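Local coordinates for protein soluble lytic murein transglycosylase (Escherichia coli, PDB 1QSA) that cleaves the glycosidic bonds between N-acetylmuramic acid and N-acetylglucosamine in peptidoglycan, probably in murein turnover, forming a 1,6-anhydro bond in the muramic acid product, at residues T73-F78 against L92-E97; E103-Y108 against K126-T131. All blocks are in the same frame, centred on the assembly; numbering follows the deposited sequence. Where two conformers were deposited one is given.

Interaction 1: T73-F78 against L92-E97; sequences TLQSRF and LAFSPE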
ATOM      1  N   THR A  73     -15.060   4.857  16.300  1.00 18.62           N
ATOM      2  CA  THR A  73     -15.679   3.967  15.321  1.00 18.91           C
ATOM      3  C   THR A  73     -17.111   3.621  15.749  1.00 19.37           C
ATOM      4  O   THR A  73     -17.975   3.349  14.901  1.00 17.16           O
ATOM      5  CB  THR A  73     -14.872   2.670  15.092  1.00 20.07           C
ATOM      6  OG1 THR A  73     -14.758   1.931  16.311  1.00 19.86           O
ATOM      7  CG2 THR A  73     -13.483   2.985  14.538  1.00 19.93           C
ATOM      8  N   LEU A  74     -17.369   3.643  17.059  1.00 16.93           N
ATOM      9  CA  LEU A  74     -18.708   3.332  17.575  1.00 17.45           C
ATOM     10  C   LEU A  74     -19.777   4.308  17.063  1.00 15.70           C
ATOM     11  O   LEU A  74     -20.952   3.937  16.935  1.00 15.27           O
ATOM     12  CB  LEU A  74     -18.708   3.301  19.110  1.00 17.68           C
ATOM     13  CG  LEU A  74     -20.023   2.905  19.804  1.00 16.53           C
ATOM     14  CD1 LEU A  74     -20.478   1.512  19.355  1.00 17.05           C
ATOM     15  CD2 LEU A  74     -19.853   2.952  21.326  1.00 16.70           C
ATOM     16  N   GLN A  75     -19.373   5.539  16.759  1.00 16.17           N
ATOM     17  CA  GLN A  75     -20.296   6.558  16.245  1.00 15.71           C
ATOM     18  C   GLN A  75     -20.935   6.074  14.928  1.00 16.37           C
ATOM     19  O   GLN A  75     -22.168   6.076  14.769  1.00 14.47           O
ATOM     20  CB  GLN A  75     -19.541   7.866  16.019  0.60 16.63           C
ATOM     21  CG  GLN A  75     -20.420   9.042  15.650  0.60 16.79           C
ATOM     22  CD  GLN A  75     -21.371   9.450  16.766  0.60 19.39           C
ATOM     23  OE1 GLN A  75     -21.247   9.001  17.909  0.60 17.42           O
ATOM     24  NE2 GLN A  75     -22.336  10.295  16.431  0.60 18.33           N
ATOM     25  N   SER A  76     -20.093   5.652  13.984  1.00 14.61           N
ATOM     26  CA  SER A  76     -20.591   5.132  12.711  1.00 13.31           C
ATOM     27  C   SER A  76     -21.281   3.777  12.884  1.00 13.48           C
ATOM     28  O   SER A  76     -22.300   3.525  12.245  1.00 11.71           O
ATOM     29  CB  SER A  76     -19.464   5.026  11.669  0.75 11.54           C
ATOM     30  OG  SER A  76     -19.088   6.302  11.189  0.75 12.71           O
ATOM     31  N   ARG A  77     -20.759   2.921  13.771  1.00 11.48           N
ATOM     32  CA  ARG A  77     -21.362   1.611  14.019  1.00 12.66           C
ATOM     33  C   ARG A  77     -22.785   1.749  14.594  1.00 12.55           C
ATOM     34  O   ARG A  77     -23.715   1.048  14.163  1.00 12.24           O
ATOM     35  CB  ARG A  77     -20.488   0.798  14.971  1.00 14.42           C
ATOM     36  CG  ARG A  77     -21.030  -0.591  15.274  1.00 15.69           C
ATOM     37  CD  ARG A  77     -20.058  -1.378  16.151  1.00 19.61           C
ATOM     38  NE  ARG A  77     -20.625  -2.663  16.554  1.00 23.18           N
ATOM     39  CZ  ARG A  77     -19.966  -3.599  17.239  1.00 26.95           C
ATOM     40  NH1 ARG A  77     -18.706  -3.401  17.615  1.00 29.18           N
ATOM     41  NH2 ARG A  77     -20.577  -4.737  17.564  1.00 28.28           N
ATOM     42  N   PHE A  78     -22.975   2.699  15.509  1.00 10.58           N
ATOM     43  CA  PHE A  78     -24.297   2.879  16.098  1.00 10.49           C
ATOM     44  C   PHE A  78     -25.257   3.536  15.107  1.00 10.98           C
ATOM     45  O   PHE A  78     -26.467   3.301  15.153  1.00 12.11           O
ATOM     46  CB  PHE A  78     -24.248   3.645  17.410  1.00 10.31           C
ATOM     47  CG  PHE A  78     -25.493   3.479  18.225  1.00  9.44           C
ATOM     48  CD1 PHE A  78     -25.913   2.205  18.614  1.00 10.47           C
ATOM     49  CD2 PHE A  78     -26.260   4.586  18.584  1.00 10.73           C
ATOM     50  CE1 PHE A  78     -27.096   2.037  19.363  1.00 11.64           C
ATOM     51  CE2 PHE A  78     -27.439   4.424  19.328  1.00 11.19           C
ATOM     52  CZ  PHE A  78     -27.847   3.146  19.712  1.00 10.69           C
ATOM     53  N   LEU A  92     -30.583  10.684  13.242  1.00 10.92           N
ATOM     54  CA  LEU A  92     -30.185  12.080  13.110  1.00 12.46           C
ATOM     55  C   LEU A  92     -30.012  12.788  14.465  1.00 12.73           C
ATOM     56  O   LEU A  92     -29.220  13.718  14.590  1.00 15.59           O
ATOM     57  CB  LEU A  92     -31.151  12.826  12.177  1.00 11.57           C
ATOM     58  CG  LEU A  92     -31.145  12.275  10.745  1.00 12.23           C
ATOM     59  CD1 LEU A  92     -32.199  12.970   9.883  1.00 15.26           C
ATOM     60  CD2 LEU A  92     -29.759  12.511  10.138  1.00 12.46           C
ATOM     61  N   ALA A  93     -30.725  12.325  15.483  1.00 13.38           N
ATOM     62  CA  ALA A  93     -30.603  12.917  16.809  1.00 14.92           C
ATOM     63  C   ALA A  93     -29.264  12.480  17.403  1.00 15.09           C
ATOM     64  O   ALA A  93     -28.581  13.255  18.071  1.00 16.50           O
ATOM     65  CB  ALA A  93     -31.771  12.461  17.705  1.00 13.85           C
ATOM     66  N   PHE A  94     -28.868  11.253  17.086  1.00 13.41           N
ATOM     67  CA  PHE A  94     -27.616  10.691  17.582  1.00 13.28           C
ATOM     68  C   PHE A  94     -26.410  11.211  16.787  1.00 14.71           C
ATOM     69  O   PHE A  94     -25.333  11.464  17.357  1.00 14.47           O
ATOM     70  CB  PHE A  94     -27.673   9.153  17.527  1.00 12.25           C
ATOM     71  CG  PHE A  94     -26.354   8.492  17.838  1.00 13.24           C
ATOM     72  CD1 PHE A  94     -25.901   8.394  19.161  1.00 11.96           C
ATOM     73  CD2 PHE A  94     -25.536   8.022  16.808  1.00 11.44           C
ATOM     74  CE1 PHE A  94     -24.645   7.840  19.449  1.00 11.98           C
ATOM     75  CE2 PHE A  94     -24.278   7.465  17.085  1.00 12.17           C
ATOM     76  CZ  PHE A  94     -23.833   7.376  18.407  1.00 12.35           C
ATOM     77  N   SER A  95     -26.606  11.385  15.480  1.00 13.62           N
ATOM     78  CA  SER A  95     -25.555  11.859  14.579  1.00 13.16           C
ATOM     79  C   SER A  95     -26.103  12.980  13.689  1.00 14.93           C
ATOM     80  O   SER A  95     -26.385  12.768  12.510  1.00 14.93           O
ATOM     81  CB  SER A  95     -25.049  10.692  13.708  1.00 13.20           C
ATOM     82  OG  SER A  95     -24.025  11.111  12.813  1.00 14.50           O
ATOM     83  N   PRO A  96     -26.252  14.201  14.243  1.00 15.61           N
ATOM     84  CA  PRO A  96     -26.770  15.322  13.448  1.00 16.81           C
ATOM     85  C   PRO A  96     -25.867  15.706  12.274  1.00 16.74           C
ATOM     86  O   PRO A  96     -26.346  16.252  11.284  1.00 16.92           O
ATOM     87  CB  PRO A  96     -26.913  16.455  14.473  1.00 17.02           C
ATOM     88  CG  PRO A  96     -26.023  16.051  15.610  1.00 18.02           C
ATOM     89  CD  PRO A  96     -26.153  14.558  15.667  1.00 16.41           C
ATOM     90  N   GLU A  97     -24.569  15.426  12.403  1.00 17.24           N
ATOM     91  CA  GLU A  97     -23.591  15.713  11.352  1.00 19.73           C
ATOM     92  C   GLU A  97     -23.254  14.433  10.584  1.00 17.27           C
ATOM     93  O   GLU A  97     -23.385  13.331  11.109  1.00 15.83           O
ATOM     94  CB  GLU A  97     -22.293  16.276  11.935  1.00 22.72           C
ATOM     95  CG  GLU A  97     -22.450  17.507  12.822  1.00 31.50           C
ATOM     96  CD  GLU A  97     -23.335  18.579  12.215  1.00 35.96           C
ATOM     97  OE1 GLU A  97     -23.220  18.848  10.996  1.00 38.73           O
ATOM     98  OE2 GLU A  97     -24.153  19.158  12.970  1.00 40.23           O
TER

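Interaction 2: E103-Y108 against K126-T131; sequences EAQCNY and KELWLT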
ATOM      1  N   GLU A 103     -20.647   3.594   4.799  1.00 12.11           N
ATOM      2  CA  GLU A 103     -21.892   2.897   5.132  1.00 10.86           C
ATOM      3  C   GLU A 103     -22.777   3.771   6.023  1.00 11.65           C
ATOM      4  O   GLU A 103     -23.970   3.935   5.749  1.00 11.18           O
ATOM      5  CB  GLU A 103     -21.624   1.551   5.807  1.00 11.04           C
ATOM      6  CG  GLU A 103     -22.898   0.757   6.060  1.00 12.47           C
ATOM      7  CD  GLU A 103     -22.649  -0.574   6.748  1.00 15.22           C
ATOM      8  OE1 GLU A 103     -21.471  -0.958   6.949  1.00 16.38           O
ATOM      9  OE2 GLU A 103     -23.644  -1.240   7.104  1.00 17.38           O
ATOM     10  N   ALA A 104     -22.177   4.387   7.044  1.00 10.86           N
ATOM     11  CA  ALA A 104     -22.922   5.282   7.940  1.00 10.66           C
ATOM     12  C   ALA A 104     -23.438   6.508   7.169  1.00  9.79           C
ATOM     13  O   ALA A 104     -24.535   6.999   7.450  1.00 11.96           O
ATOM     14  CB  ALA A 104     -22.049   5.723   9.126  1.00 11.58           C
ATOM     15  N   GLN A 105     -22.671   6.996   6.192  1.00  9.36           N
ATOM     16  CA  GLN A 105     -23.099   8.158   5.402  1.00 10.81           C
ATOM     17  C   GLN A 105     -24.315   7.798   4.550  1.00 10.86           C
ATOM     18  O   GLN A 105     -25.246   8.600   4.422  1.00 11.67           O
ATOM     19  CB  GLN A 105     -21.951   8.666   4.533  1.00 10.82           C
ATOM     20  CG  GLN A 105     -20.843   9.323   5.362  1.00 12.20           C
ATOM     21  CD  GLN A 105     -19.569   9.539   4.567  1.00 15.17           C
ATOM     22  OE1 GLN A 105     -19.532   9.319   3.355  1.00 16.56           O
ATOM     23  NE2 GLN A 105     -18.522   9.994   5.247  1.00 16.18           N
ATOM     24  N   CYS A 106     -24.305   6.590   3.983  1.00 11.85           N
ATOM     25  CA  CYS A 106     -25.433   6.107   3.182  1.00 11.68           C
ATOM     26  C   CYS A 106     -26.689   6.135   4.057  1.00 11.19           C
ATOM     27  O   CYS A 106     -27.752   6.586   3.641  1.00 11.02           O
ATOM     28  CB  CYS A 106     -25.213   4.666   2.737  1.00 12.66           C
ATOM     29  SG  CYS A 106     -23.814   4.370   1.605  1.00 20.88           S
ATOM     30  N   ASN A 107     -26.553   5.660   5.288  1.00 10.34           N
ATOM     31  CA  ASN A 107     -27.687   5.625   6.201  1.00 11.09           C
ATOM     32  C   ASN A 107     -28.120   7.011   6.685  1.00 10.87           C
ATOM     33  O   ASN A 107     -29.316   7.279   6.853  1.00 10.25           O
ATOM     34  CB  ASN A 107     -27.380   4.686   7.372  1.00 10.70           C
ATOM     35  CG  ASN A 107     -27.469   3.222   6.967  1.00 10.99           C
ATOM     36  OD1 ASN A 107     -28.382   2.829   6.232  1.00 10.76           O
ATOM     37  ND2 ASN A 107     -26.545   2.409   7.455  1.00 10.66           N
ATOM     38  N   TYR A 108     -27.144   7.900   6.859  1.00 10.78           N
ATOM     39  CA  TYR A 108     -27.398   9.274   7.291  1.00 10.55           C
ATOM     40  C   TYR A 108     -28.259   9.988   6.246  1.00 11.12           C
ATOM     41  O   TYR A 108     -29.259  10.641   6.586  1.00 11.61           O
ATOM     42  CB  TYR A 108     -26.061  10.000   7.464  1.00 11.35           C
ATOM     43  CG  TYR A 108     -26.155  11.485   7.754  1.00 10.97           C
ATOM     44  CD1 TYR A 108     -26.311  11.952   9.068  1.00 11.70           C
ATOM     45  CD2 TYR A 108     -26.046  12.431   6.727  1.00 12.47           C
ATOM     46  CE1 TYR A 108     -26.345  13.324   9.353  1.00 12.11           C
ATOM     47  CE2 TYR A 108     -26.081  13.811   7.003  1.00 13.09           C
ATOM     48  CZ  TYR A 108     -26.225  14.246   8.318  1.00 12.36           C
ATOM     49  OH  TYR A 108     -26.211  15.602   8.589  1.00 13.57           O
ATOM     50  N   LYS A 126     -25.664  12.003  -4.359  1.00 15.63           N
ATOM     51  CA  LYS A 126     -24.859  12.275  -5.552  1.00 15.91           C
ATOM     52  C   LYS A 126     -23.361  12.122  -5.284  1.00 16.85           C
ATOM     53  O   LYS A 126     -22.631  11.554  -6.097  1.00 16.73           O
ATOM     54  CB  LYS A 126     -25.166  13.674  -6.103  1.00 17.00           C
ATOM     55  CG  LYS A 126     -24.478  13.948  -7.428  1.00 21.16           C
ATOM     56  CD  LYS A 126     -24.827  15.329  -7.959  1.00 24.08           C
ATOM     57  CE  LYS A 126     -24.139  15.568  -9.301  1.00 28.75           C
ATOM     58  NZ  LYS A 126     -24.392  16.940  -9.821  1.00 30.36           N
ATOM     59  N   GLU A 127     -22.916  12.602  -4.130  1.00 15.76           N
ATOM     60  CA  GLU A 127     -21.513  12.506  -3.750  1.00 17.80           C
ATOM     61  C   GLU A 127     -21.092  11.036  -3.563  1.00 17.37           C
ATOM     62  O   GLU A 127     -19.994  10.644  -3.947  1.00 16.04           O
ATOM     63  CB  GLU A 127     -21.271  13.300  -2.470  1.00 21.01           C
ATOM     64  CG  GLU A 127     -19.812  13.394  -2.063  1.00 29.73           C
ATOM     65  CD  GLU A 127     -19.592  14.341  -0.896  1.00 35.23           C
ATOM     66  OE1 GLU A 127     -20.310  15.367  -0.805  1.00 38.76           O
ATOM     67  OE2 GLU A 127     -18.697  14.060  -0.068  1.00 39.48           O
ATOM     68  N   LEU A 128     -21.979  10.241  -2.976  1.00 14.51           N
ATOM     69  CA  LEU A 128     -21.727   8.820  -2.735  1.00 13.95           C
ATOM     70  C   LEU A 128     -21.807   8.006  -4.037  1.00 13.93           C
ATOM     71  O   LEU A 128     -21.191   6.946  -4.172  1.00 13.78           O
ATOM     72  CB  LEU A 128     -22.748   8.283  -1.712  1.00 12.69           C
ATOM     73  CG  LEU A 128     -22.576   8.741  -0.253  1.00 14.77           C
ATOM     74  CD1 LEU A 128     -23.855   8.502   0.563  1.00 16.40           C
ATOM     75  CD2 LEU A 128     -21.379   8.026   0.373  1.00 17.70           C
ATOM     76  N   TRP A 129     -22.582   8.517  -4.985  1.00 14.28           N
ATOM     77  CA  TRP A 129     -22.802   7.861  -6.264  1.00 13.78           C
ATOM     78  C   TRP A 129     -21.644   7.988  -7.241  1.00 14.14           C
ATOM     79  O   TRP A 129     -21.326   7.042  -7.954  1.00 13.13           O
ATOM     80  CB  TRP A 129     -24.059   8.460  -6.907  1.00 12.97           C
ATOM     81  CG  TRP A 129     -24.382   7.982  -8.298  1.00 12.91           C
ATOM     82  CD1 TRP A 129     -24.110   8.628  -9.484  1.00 13.13           C
ATOM     83  CD2 TRP A 129     -25.114   6.800  -8.643  1.00 12.63           C
ATOM     84  NE1 TRP A 129     -24.637   7.918 -10.535  1.00 12.55           N
ATOM     85  CE2 TRP A 129     -25.257   6.793 -10.055  1.00 12.48           C
ATOM     86  CE3 TRP A 129     -25.669   5.746  -7.900  1.00 11.17           C
ATOM     87  CZ2 TRP A 129     -25.928   5.774 -10.734  1.00 11.55           C
ATOM     88  CZ3 TRP A 129     -26.339   4.728  -8.575  1.00 12.06           C
ATOM     89  CH2 TRP A 129     -26.461   4.751  -9.984  1.00 11.14           C
ATOM     90  N   LEU A 130     -21.030   9.162  -7.276  1.00 13.05           N
ATOM     91  CA  LEU A 130     -19.967   9.438  -8.235  1.00 14.35           C
ATOM     92  C   LEU A 130     -18.614   8.808  -7.961  1.00 15.65           C
ATOM     93  O   LEU A 130     -17.614   9.484  -7.696  1.00 16.70           O
ATOM     94  CB  LEU A 130     -19.868  10.948  -8.497  1.00 15.21           C
ATOM     95  CG  LEU A 130     -21.125  11.528  -9.174  1.00 17.26           C
ATOM     96  CD1 LEU A 130     -21.089  13.039  -9.142  1.00 18.76           C
ATOM     97  CD2 LEU A 130     -21.263  11.023 -10.612  1.00 18.14           C
ATOM     98  N   THR A 131     -18.599   7.490  -8.112  1.00 13.11           N
ATOM     99  CA  THR A 131     -17.403   6.665  -7.931  1.00 13.02           C
ATOM    100  C   THR A 131     -17.597   5.360  -8.702  1.00 13.36           C
ATOM    101  O   THR A 131     -18.723   4.859  -8.833  1.00 12.97           O
ATOM    102  CB  THR A 131     -17.124   6.338  -6.444  1.00 14.59           C
ATOM    103  OG1 THR A 131     -15.948   5.521  -6.352  1.00 13.76           O
ATOM    104  CG2 THR A 131     -18.297   5.598  -5.804  1.00 15.21           C
TER
HETATM  105  O   HOH W   1     -19.662  11.135   1.102  1.00 24.43           O

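Interaction 1: T73-F78 against L92-E97
F78 and F94 form an edge-to-face aromatic pair in the tightly packed part of this contact. Their ring centroids lie 5.0 Å apart and the planes stand at 77°, with F78 CD2 over the centre of the F94 ring and 3.7 Å from F94 CZ. The F94 side chain, its CG anti to the backbone N (chi1 172°), reaches from the last turn of helix 88-94 to helix 69-84. The Q75 amide lies against the same ring, OE1 3.1 Å from F94 CZ and the two planes 22° apart, as the side chains slide past each other in opposite directions. At the ring edge, in its plane, the backbone O of Q75 comes within 3.4 Å of F94 CE2, and V58 and T59 of helix 55-64 also touch F94. Replacing F94 by an alanine is likely to leave the F78 edge without its aromatic face and to open a gap between the helices.

The polar side is looser. Q75 has two conformers; in the one described here NE2 donates to F94 O at 3.3 Å, a weak bond by both length and angle. Just past the helix, S95 OG grips E97 O at 2.9 Å, holding the chain as it turns into exposed P96 and E97. Two successive helices joined by a short turn and closed by an edge-to-face aromatic pair are consistent with the packing of consecutive helices in the alpha-superhelix.

Interaction 2: E103-Y108 against K126-T131
L128 points its isobutyl group at the flank of helix 102-114, packing in the interface of a helical hairpin in the alpha-superhelix: this helix and the next, 118-129, run antiparallel. The evidence for direct contact lies in its two methyls. CD1 sits against the backbone of C106, 3.9 Å from C106 CA, and meets the sulfur more loosely, at 4.3 Å from C106 SG. CD2 goes to the other residue of the pair, 3.7 Å from Q105 OE1, the two side chains passing at a slant. L128 can serve both because its CG stands anti to the carbonyl carbon (chi1 -72°), which carries the branch across to the neighbouring helix. With 129 Å² buried in all, it is a small interface in which L128 supplies more than half.

The polar edge of the contact is bridged by a water. It donates to Q105 OE1 at 2.9 Å and to E127 OE2 at 3.3 Å, linking the helices beside the leucine. The second shell fixes both ends of that bridge: Q105 NE2 is hydrogen-bonded to P99 O, which sets the rotation of the amide, and E127 OE2 also takes a salt bridge from K98, so that probably some of its charge is offset.

C106 is also tied by its disulfide to C139 of helix 138-148, and C139 in turn touches the L128 side chain, so the leucine packs against both halves of the covalent link. Beyond W129 the chain leaves the helix through an inverse gamma turn centred on L130, in which T131 N donates to W129 O at 2.8 Å.

Overall arrangement
Going from the N terminus, interaction 1 pairs helix 69-84 with helix 88-94 and closes the short turn between them. Residues 95-101 then carry the chain, outside any helix, to helix 102-114. Interaction 2 opens only there, pairing that helix with helix 118-129 around a second short connection. The two are therefore in series, neither nested nor crossed, with their centres about 15 Å apart on the same side of the chain's centre. The end of helix 88-94 and the turn that follows join them: Y108 OH lies 2.8 Å from P96 O, a probable hydrogen bond, and L92 packs on the Y108 ring. Successive helix pairs of the superhelix are thus coupled.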